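Local coordinates for protein haloacid dehalogenase-like hydrolase (Bacteroides thetaiotaomicron, PDB 2RAV) that probably acts as a magnesium-dependent phosphatase of the haloacid dehalogenase superfamily and here holds tungstate, a phosphate-like anion, in its active site, at residues 43-48 with 147-152; 126-131 with 173-178. The protein carries 1 engineered substitution. One frame throughout, in Å; residues are numbered along the deposited sequence.

Contact 1 of 2, residues 43-48 with 147-152. With WO6 (trioxido(oxo)tungsten), chain C.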
ATOM      1  N   THR A  43      -1.198  -2.953   0.825  1.00 10.24           N
ATOM      2  CA  THR A  43      -1.328  -1.510   0.663  1.00  9.84           C
ATOM      3  C   THR A  43      -0.196  -0.769   1.321  1.00 10.01           C
ATOM      4  O   THR A  43       0.363  -1.212   2.316  1.00 10.72           O
ATOM      5  CB  THR A  43      -2.688  -1.057   1.262  1.00 10.11           C
ATOM      6  OG1 THR A  43      -2.889   0.352   1.044  1.00 11.02           O
ATOM      7  CG2 THR A  43      -2.843  -1.326   2.745  1.00 10.88           C
ATOM      8  N   GLY A  44       0.095   0.412   0.769  1.00 10.88           N
ATOM      9  CA  GLY A  44       0.974   1.359   1.432  1.00 11.29           C
ATOM     10  C   GLY A  44       0.329   1.974   2.640  1.00 11.90           C
ATOM     11  O   GLY A  44       1.021   2.524   3.514  1.00 14.04           O
ATOM     12  N   ARG A  45      -0.991   1.969   2.747  1.00 12.16           N
ATOM     13  CA  ARG A  45      -1.636   2.639   3.868  1.00 12.88           C
ATOM     14  C   ARG A  45      -1.451   1.845   5.162  1.00 12.24           C
ATOM     15  O   ARG A  45      -1.444   0.635   5.169  1.00 12.70           O
ATOM     16  CB  ARG A  45      -3.091   2.800   3.507  1.00 16.02           C
ATOM     17  CG  ARG A  45      -3.382   3.639   2.280  1.00 20.95           C
ATOM     18  CD  ARG A  45      -2.644   4.984   2.209  1.00 27.62           C
ATOM     19  NE  ARG A  45      -1.596   4.859   1.210  1.00 29.54           N
ATOM     20  CZ  ARG A  45      -0.329   5.228   1.231  1.00 32.04           C
ATOM     21  NH1 ARG A  45       0.225   5.864   2.325  1.00 25.19           N
ATOM     22  NH2 ARG A  45       0.255   4.863   0.035  1.00 24.63           N
ATOM     23  N   PRO A  46      -1.388   2.603   6.271  1.00 12.62           N
ATOM     24  CA  PRO A  46      -1.519   1.974   7.577  1.00 12.85           C
ATOM     25  C   PRO A  46      -2.978   1.652   7.870  1.00 13.01           C
ATOM     26  O   PRO A  46      -3.874   2.328   7.373  1.00 14.11           O
ATOM     27  CB  PRO A  46      -1.033   3.036   8.562  1.00 16.04           C
ATOM     28  CG  PRO A  46      -1.120   4.299   7.823  1.00 17.54           C
ATOM     29  CD  PRO A  46      -1.120   4.048   6.353  1.00 14.19           C
ATOM     30  N   LYS A  47      -3.225   0.662   8.707  1.00 14.55           N
ATOM     31  CA  LYS A  47      -4.565   0.297   9.091  1.00 17.57           C
ATOM     32  C   LYS A  47      -5.391   1.448   9.571  1.00 17.58           C
ATOM     33  O   LYS A  47      -6.602   1.561   9.308  1.00 19.54           O
ATOM     34  CB  LYS A  47      -4.469  -0.792  10.182  1.00 24.95           C
ATOM     35  CG  LYS A  47      -5.718  -1.522  10.595  1.00 34.75           C
ATOM     36  CD  LYS A  47      -5.209  -2.475  11.712  1.00 39.58           C
ATOM     37  CE  LYS A  47      -5.675  -1.973  13.069  1.00 43.76           C
ATOM     38  NZ  LYS A  47      -6.978  -2.638  13.412  1.00 52.59           N
ATOM     39  N   ALA A  48      -4.735   2.338  10.357  1.00 19.60           N
ATOM     40  CA  ALA A  48      -5.460   3.456  10.920  1.00 22.21           C
ATOM     41  C   ALA A  48      -6.136   4.332   9.902  1.00 23.12           C
ATOM     42  O   ALA A  48      -7.068   5.101  10.189  1.00 29.37           O
ATOM     43  CB  ALA A  48      -4.474   4.313  11.742  1.00 25.02           C
ATOM     44  N   VAL A 147       8.904   4.800  14.763  1.00 11.52           N
ATOM     45  CA  VAL A 147       8.102   5.002  13.566  1.00 11.05           C
ATOM     46  C   VAL A 147       8.245   3.798  12.626  1.00 10.81           C
ATOM     47  O   VAL A 147       9.359   3.367  12.299  1.00 12.18           O
ATOM     48  CB  VAL A 147       8.549   6.311  12.878  1.00 11.94           C
ATOM     49  CG1 VAL A 147       7.796   6.500  11.559  1.00 12.70           C
ATOM     50  CG2 VAL A 147       8.329   7.506  13.782  1.00 13.44           C
ATOM     51  N   ILE A 148       7.121   3.296  12.171  1.00 10.68           N
ATOM     52  CA  ILE A 148       7.017   2.199  11.221  1.00 10.72           C
ATOM     53  C   ILE A 148       7.066   2.697   9.776  1.00 10.73           C
ATOM     54  O   ILE A 148       7.630   2.081   8.890  1.00 11.45           O
ATOM     55  CB  ILE A 148       5.793   1.322  11.517  1.00 12.10           C
ATOM     56  CG1 ILE A 148       5.786   0.852  12.964  1.00 12.81           C
ATOM     57  CG2 ILE A 148       5.752   0.123  10.563  1.00 13.10           C
ATOM     58  CD1 ILE A 148       4.648  -0.066  13.356  1.00 15.88           C
ATOM     59  N   GLN A 149       6.358   3.796   9.521  1.00 10.81           N
ATOM     60  CA  GLN A 149       6.294   4.373   8.200  1.00 10.49           C
ATOM     61  C   GLN A 149       6.250   5.884   8.290  1.00 10.34           C
ATOM     62  O   GLN A 149       5.567   6.443   9.170  1.00 11.44           O
ATOM     63  CB  GLN A 149       5.079   3.890   7.399  1.00 11.42           C
ATOM     64  CG  GLN A 149       4.975   4.443   5.993  1.00 12.02           C
ATOM     65  CD  GLN A 149       3.889   3.759   5.124  1.00 14.84           C
ATOM     66  OE1 GLN A 149       4.258   2.782   4.430  1.00 18.65           O
ATOM     67  NE2 GLN A 149       2.690   4.260   5.294  1.00 23.77           N
ATOM     68  N   MET A 150       6.953   6.548   7.372  1.00 10.73           N
ATOM     69  CA  MET A 150       6.791   7.987   7.215  1.00 11.37           C
ATOM     70  C   MET A 150       6.219   8.247   5.817  1.00 11.20           C
ATOM     71  O   MET A 150       6.642   7.594   4.855  1.00 13.46           O
ATOM     72  CB  MET A 150       8.100   8.722   7.345  1.00 13.54           C
ATOM     73  CG  MET A 150       8.738   8.596   8.644  1.00 14.04           C
ATOM     74  SD  MET A 150      10.352   9.439   8.745  1.00 15.06           S
ATOM     75  CE  MET A 150      11.366   8.528   7.715  1.00 13.99           C
ATOM     76  N   THR A 151       5.337   9.219   5.695  1.00 11.82           N
ATOM     77  CA  THR A 151       4.835   9.638   4.392  1.00 11.97           C
ATOM     78  C   THR A 151       5.095  11.090   4.235  1.00 12.11           C
ATOM     79  O   THR A 151       4.249  11.949   4.561  1.00 12.39           O
ATOM     80  CB  THR A 151       3.350   9.258   4.229  1.00 13.33           C
ATOM     81  OG1 THR A 151       3.265   7.828   4.404  1.00 14.58           O
ATOM     82  CG2 THR A 151       2.821   9.676   2.862  1.00 14.89           C
ATOM     83  N   PRO A 152       6.290  11.462   3.735  1.00 12.30           N
ATOM     84  CA  PRO A 152       6.594  12.843   3.425  1.00 12.91           C
ATOM     85  C   PRO A 152       5.929  13.280   2.138  1.00 13.21           C
ATOM     86  O   PRO A 152       5.918  12.554   1.139  1.00 14.07           O
ATOM     87  CB  PRO A 152       8.141  12.854   3.292  1.00 13.21           C
ATOM     88  CG  PRO A 152       8.422  11.439   2.774  1.00 12.58           C
ATOM     89  CD  PRO A 152       7.444  10.583   3.547  1.00 12.04           C
TER
HETATM   90  W   WO6 C 801      -2.090   1.926  -2.229  1.00 11.35           W
HETATM   91  O1  WO6 C 801      -0.619   1.095  -1.842  1.00 10.20           O
HETATM   92  O2  WO6 C 801      -2.382   2.396  -3.891  1.00 10.49           O
HETATM   93  O3  WO6 C 801      -1.911   3.421  -1.405  1.00 12.68           O
HETATM   94  O4  WO6 C 801      -3.456   1.204  -1.494  1.00 10.94           O

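Contact 2 of 2, residues 126-131 with 173-178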
ATOM      1  N   TYR A 126      -6.859  14.365   1.770  1.00 18.57           N
ATOM      2  CA  TYR A 126      -8.251  14.524   2.232  1.00 19.92           C
ATOM      3  C   TYR A 126      -9.147  14.646   1.044  1.00 22.87           C
ATOM      4  O   TYR A 126     -10.134  13.863   0.997  1.00 30.11           O
ATOM      5  CB  TYR A 126      -8.333  15.692   3.239  1.00 19.33           C
ATOM      6  CG  TYR A 126      -7.420  15.584   4.447  1.00 19.22           C
ATOM      7  CD1 TYR A 126      -6.993  16.714   5.124  1.00 19.59           C
ATOM      8  CD2 TYR A 126      -6.996  14.336   4.946  1.00 19.96           C
ATOM      9  CE1 TYR A 126      -6.168  16.582   6.245  1.00 19.41           C
ATOM     10  CE2 TYR A 126      -6.175  14.212   6.047  1.00 18.67           C
ATOM     11  CZ  TYR A 126      -5.757  15.352   6.691  1.00 18.98           C
ATOM     12  OH  TYR A 126      -4.914  15.256   7.824  1.00 19.82           O
ATOM     13  N   ASP A 127      -8.847  15.617   0.160  1.00 24.81           N
ATOM     14  CA  ASP A 127      -9.795  15.905  -0.924  1.00 24.69           C
ATOM     15  C   ASP A 127      -9.771  14.831  -2.011  1.00 27.26           C
ATOM     16  O   ASP A 127     -10.806  14.466  -2.598  1.00 34.79           O
ATOM     17  CB  ASP A 127      -9.545  17.291  -1.556  1.00 26.55           C
ATOM     18  CG  ASP A 127      -9.820  18.511  -0.708  1.00 29.00           C
ATOM     19  OD1 ASP A 127     -10.616  18.450   0.250  1.00 31.64           O
ATOM     20  OD2 ASP A 127      -9.213  19.553  -0.977  1.00 33.46           O
ATOM     21  N   PHE A 128      -8.572  14.336  -2.296  1.00 26.85           N
ATOM     22  CA  PHE A 128      -8.506  13.377  -3.400  1.00 25.51           C
ATOM     23  C   PHE A 128      -8.702  11.938  -2.951  1.00 26.35           C
ATOM     24  O   PHE A 128      -9.504  11.168  -3.475  1.00 35.64           O
ATOM     25  CB  PHE A 128      -7.148  13.489  -4.108  1.00 26.85           C
ATOM     26  CG  PHE A 128      -6.776  12.496  -5.171  1.00 29.95           C
ATOM     27  CD1 PHE A 128      -7.585  12.096  -6.187  1.00 33.83           C
ATOM     28  CD2 PHE A 128      -5.522  11.921  -5.177  1.00 31.92           C
ATOM     29  CE1 PHE A 128      -7.297  11.198  -7.197  1.00 33.85           C
ATOM     30  CE2 PHE A 128      -5.198  11.007  -6.170  1.00 33.19           C
ATOM     31  CZ  PHE A 128      -6.041  10.613  -7.190  1.00 33.56           C
ATOM     32  N   LEU A 129      -7.951  11.544  -1.922  1.00 23.27           N
ATOM     33  CA  LEU A 129      -8.053  10.160  -1.450  1.00 23.79           C
ATOM     34  C   LEU A 129      -9.093   9.929  -0.351  1.00 25.30           C
ATOM     35  O   LEU A 129      -9.428   8.816   0.079  1.00 29.23           O
ATOM     36  CB  LEU A 129      -6.680   9.705  -0.928  1.00 26.20           C
ATOM     37  CG  LEU A 129      -5.575   9.644  -1.971  1.00 29.18           C
ATOM     38  CD1 LEU A 129      -4.221   9.312  -1.320  1.00 35.74           C
ATOM     39  CD2 LEU A 129      -5.918   8.614  -3.021  1.00 32.93           C
ATOM     40  N   HIS A 130      -9.725  10.970   0.172  1.00 25.56           N
ATOM     41  CA  HIS A 130     -10.791  10.755   1.168  1.00 25.25           C
ATOM     42  C   HIS A 130     -10.324  10.078   2.457  1.00 24.33           C
ATOM     43  O   HIS A 130     -11.092   9.327   3.095  1.00 25.73           O
ATOM     44  CB  HIS A 130     -11.912  10.041   0.425  1.00 31.34           C
ATOM     45  CG  HIS A 130     -12.764  11.008  -0.390  1.00 35.46           C
ATOM     46  ND1 HIS A 130     -14.094  10.752  -0.710  1.00 36.51           N
ATOM     47  CD2 HIS A 130     -12.472  12.220  -0.917  1.00 36.18           C
ATOM     48  CE1 HIS A 130     -14.586  11.775  -1.432  1.00 36.12           C
ATOM     49  NE2 HIS A 130     -13.587  12.689  -1.566  1.00 36.10           N
ATOM     50  N   VAL A 131      -9.053  10.402   2.824  1.00 19.99           N
ATOM     51  CA  VAL A 131      -8.515  10.009   4.116  1.00 20.95           C
ATOM     52  C   VAL A 131      -9.106  10.914   5.176  1.00 21.10           C
ATOM     53  O   VAL A 131      -9.290  12.135   5.052  1.00 22.87           O
ATOM     54  CB  VAL A 131      -6.979  10.030   4.067  1.00 21.87           C
ATOM     55  CG1 VAL A 131      -6.388   9.831   5.441  1.00 24.34           C
ATOM     56  CG2 VAL A 131      -6.514   8.904   3.103  1.00 23.88           C
ATOM     57  N   ARG A 173       6.652   4.944  -4.164  1.00 15.95           N
ATOM     58  CA  ARG A 173       5.906   6.035  -4.703  1.00 15.76           C
ATOM     59  C   ARG A 173       5.013   5.569  -5.832  1.00 15.88           C
ATOM     60  O   ARG A 173       5.486   4.901  -6.774  1.00 18.43           O
ATOM     61  CB  ARG A 173       6.875   7.083  -5.218  1.00 16.27           C
ATOM     62  CG  ARG A 173       6.152   8.267  -5.804  1.00 16.85           C
ATOM     63  CD  ARG A 173       7.100   9.248  -6.401  1.00 17.36           C
ATOM     64  NE  ARG A 173       7.987   9.907  -5.467  1.00 15.93           N
ATOM     65  CZ  ARG A 173       7.754  11.027  -4.831  1.00 15.74           C
ATOM     66  NH1 ARG A 173       6.612  11.666  -4.928  1.00 16.30           N
ATOM     67  NH2 ARG A 173       8.705  11.561  -4.042  1.00 16.92           N
ATOM     68  N   TRP A 174       3.747   5.958  -5.718  1.00 17.09           N
ATOM     69  CA  TRP A 174       2.877   5.825  -6.906  1.00 17.63           C
ATOM     70  C   TRP A 174       2.431   7.178  -7.379  1.00 18.70           C
ATOM     71  O   TRP A 174       1.955   7.230  -8.552  1.00 21.34           O
ATOM     72  CB  TRP A 174       1.688   4.932  -6.614  1.00 18.16           C
ATOM     73  CG  TRP A 174       0.743   5.365  -5.524  1.00 17.94           C
ATOM     74  CD1 TRP A 174       0.814   5.058  -4.211  1.00 20.25           C
ATOM     75  CD2 TRP A 174      -0.426   6.165  -5.696  1.00 21.88           C
ATOM     76  NE1 TRP A 174      -0.240   5.626  -3.516  1.00 25.31           N
ATOM     77  CE2 TRP A 174      -1.021   6.319  -4.431  1.00 22.94           C
ATOM     78  CE3 TRP A 174      -1.028   6.761  -6.803  1.00 25.10           C
ATOM     79  CZ2 TRP A 174      -2.176   7.046  -4.258  1.00 27.65           C
ATOM     80  CZ3 TRP A 174      -2.203   7.505  -6.612  1.00 27.13           C
ATOM     81  CH2 TRP A 174      -2.765   7.641  -5.334  1.00 29.27           C
ATOM     82  N   TYR A 175       2.481   8.211  -6.577  1.00 18.52           N
ATOM     83  CA  TYR A 175       1.945   9.528  -6.935  1.00 19.68           C
ATOM     84  C   TYR A 175       2.976  10.629  -6.832  1.00 18.96           C
ATOM     85  O   TYR A 175       3.845  10.536  -5.941  1.00 19.62           O
ATOM     86  CB  TYR A 175       0.816   9.832  -5.957  1.00 19.99           C
ATOM     87  CG  TYR A 175      -0.116  10.938  -6.407  1.00 22.79           C
ATOM     88  CD1 TYR A 175      -0.963  10.747  -7.489  1.00 24.57           C
ATOM     89  CD2 TYR A 175      -0.120  12.150  -5.735  1.00 24.44           C
ATOM     90  CE1 TYR A 175      -1.802  11.793  -7.881  1.00 27.68           C
ATOM     91  CE2 TYR A 175      -0.934  13.212  -6.088  1.00 28.53           C
ATOM     92  CZ  TYR A 175      -1.783  13.016  -7.175  1.00 31.11           C
ATOM     93  OH  TYR A 175      -2.614  14.061  -7.538  1.00 42.73           O
ATOM     94  N   PRO A 176       2.950  11.665  -7.681  1.00 21.15           N
ATOM     95  CA  PRO A 176       4.037  12.646  -7.604  1.00 22.28           C
ATOM     96  C   PRO A 176       4.143  13.459  -6.325  1.00 21.49           C
ATOM     97  O   PRO A 176       5.206  14.042  -6.098  1.00 21.51           O
ATOM     98  CB  PRO A 176       3.638  13.587  -8.771  1.00 25.87           C
ATOM     99  CG  PRO A 176       2.758  12.785  -9.674  1.00 26.10           C
ATOM    100  CD  PRO A 176       1.982  11.900  -8.762  1.00 24.06           C
ATOM    101  N   ALA A 177       3.106  13.597  -5.490  1.00 20.64           N
ATOM    102  CA  ALA A 177       3.104  14.515  -4.377  1.00 20.58           C
ATOM    103  C   ALA A 177       3.590  13.936  -3.053  1.00 18.01           C
ATOM    104  O   ALA A 177       3.821  14.730  -2.143  1.00 17.86           O
ATOM    105  CB  ALA A 177       1.672  15.073  -4.182  1.00 22.71           C
ATOM    106  N   PHE A 178       3.724  12.630  -2.880  1.00 16.19           N
ATOM    107  CA  PHE A 178       4.204  12.045  -1.655  1.00 14.71           C
ATOM    108  C   PHE A 178       4.828  10.693  -1.934  1.00 14.25           C
ATOM    109  O   PHE A 178       4.642  10.114  -2.999  1.00 15.41           O
ATOM    110  CB  PHE A 178       3.030  11.888  -0.682  1.00 15.01           C
ATOM    111  CG  PHE A 178       2.023  10.827  -1.060  1.00 15.53           C
ATOM    112  CD1 PHE A 178       2.086   9.529  -0.592  1.00 15.94           C
ATOM    113  CD2 PHE A 178       0.984  11.186  -1.918  1.00 19.13           C
ATOM    114  CE1 PHE A 178       1.131   8.596  -0.972  1.00 19.07           C
ATOM    115  CE2 PHE A 178       0.006  10.264  -2.318  1.00 21.56           C
ATOM    116  CZ  PHE A 178       0.107   8.997  -1.824  1.00 21.32           C
TER

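Contact 1 of 2, residues 43-48 with 147-152
The Arg-45 guanidinium and the Gln-149 carboxamide are turned 36° against each other, and Arg-45 NH1 meets Gln-149 NE2 obliquely, 4.2 Å away. Two groups lie at the guanidinium edge, of which the tungstate is bonded. NE and NH2 of Arg-45 both donate to O3 of the tungstate, each at 3.0 Å, so one oxygen is held in a two-pronged grip in the guanidinium plane. Farther round, Thr-151 OG1 lies near that plane, but its hydrogen bond is with Asp-180, whose carboxylate also forms a salt bridge with Arg-45 NH2. In the amide plane of Gln-149 sits Gly-44 O, bonded to NE2 at 3.0 Å with a C=O...N angle of 170°. This reach comes from an extended side chain with CG anti to the backbone N (chi1 -179°), while OE1 is satisfied by Asn-69. Pro-46 CD packs against NE2. Replacing Arg-45 with a leucine would probably leave tungstate O3 without this fork and Asp-180 without its salt-bridge mate. Thr-43 OG1 accepts from Arg-45 N in an ST turn. The same hydroxyl donates to tungstate O4 at 2.7 Å. Tungstate O1 is bound by Gly-44 N at 2.8 Å. A threonine following a core strand and binding the anion is the mark of haloacid dehalogenase motif II, here tied to an edge strand of a separate antiparallel sheet, as in enzymes with a C2-type cap.

Contact 2 of 2, residues 126-131 with 173-178
The end of helix 119-128 packs here against the type I beta turn, Tyr-175 to Phe-178, that joins strands 170-173 and 178-182, beside the tungstate pocket to which Trp-174 belongs. Phe-128 and Leu-129, at and just after the last helical turn, supply this side of the contact. The ring of Phe-128, its CG anti to the backbone N (chi1 173°), brings CE2 to 3.9 Å from Tyr-175 CE1. The two rings make an oblique pair, with planes 32° apart and centroids separated by 5.5 Å. The same Phe-128 CE2 also lies 4.2 Å from Trp-174 CH2, at the rim of the indole and near its plane. Leu-129 CD2 approaches that rim as well, 4.0 Å from Trp-174 CH2, the two side chains running past each other in opposite directions. The other leucine methyl, CD1, faces Phe-178 more loosely, 4.4 Å from its CZ. Within the turn, Tyr-175 CB lies over one face of the indole, toward its rim, and Pro-176 CD likewise over the tyrosine ring. Arg-173 braces the turn by donating from NH1 to Tyr-175 O at 3.2 Å, in the carbonyl plane, while its NH2 is held by Glu-159. Phe-16, from a loop outside both segments, meets Phe-128 and Trp-174 and touches Leu-129, extending the apolar cluster. The contact is apolar packing throughout: ring carbons and methyls meet at van der Waals distances, so the fit depends on shape rather than on directed bonds, and neighbours packed along its rim and over one face probably help to position the indole.

Overall arrangement
The centres of the two contacts lie about 13 Å apart, and their segments alternate along the chain. They meet directly: Thr-151 CG2 of contact 1 packs 3.5 Å from Phe-178 CD1 of contact 2, and Arg-45 NH2 comes within 3.7 Å of Trp-174 NE1. Both reach the tungstate, contact 1 by hydrogen bonds from residues 43-45 and contact 2 through the touching indole of Trp-174. Ile-9, the engineered Ala-10, Lys-188 and Asn-214 add further hydrogen bonds to the anion, and Asp-8, Asp-211 and Ala-10 make up the nearby magnesium site. The polar grip of contact 1 thus passes into the apolar cluster of contact 2 beside a single anion site.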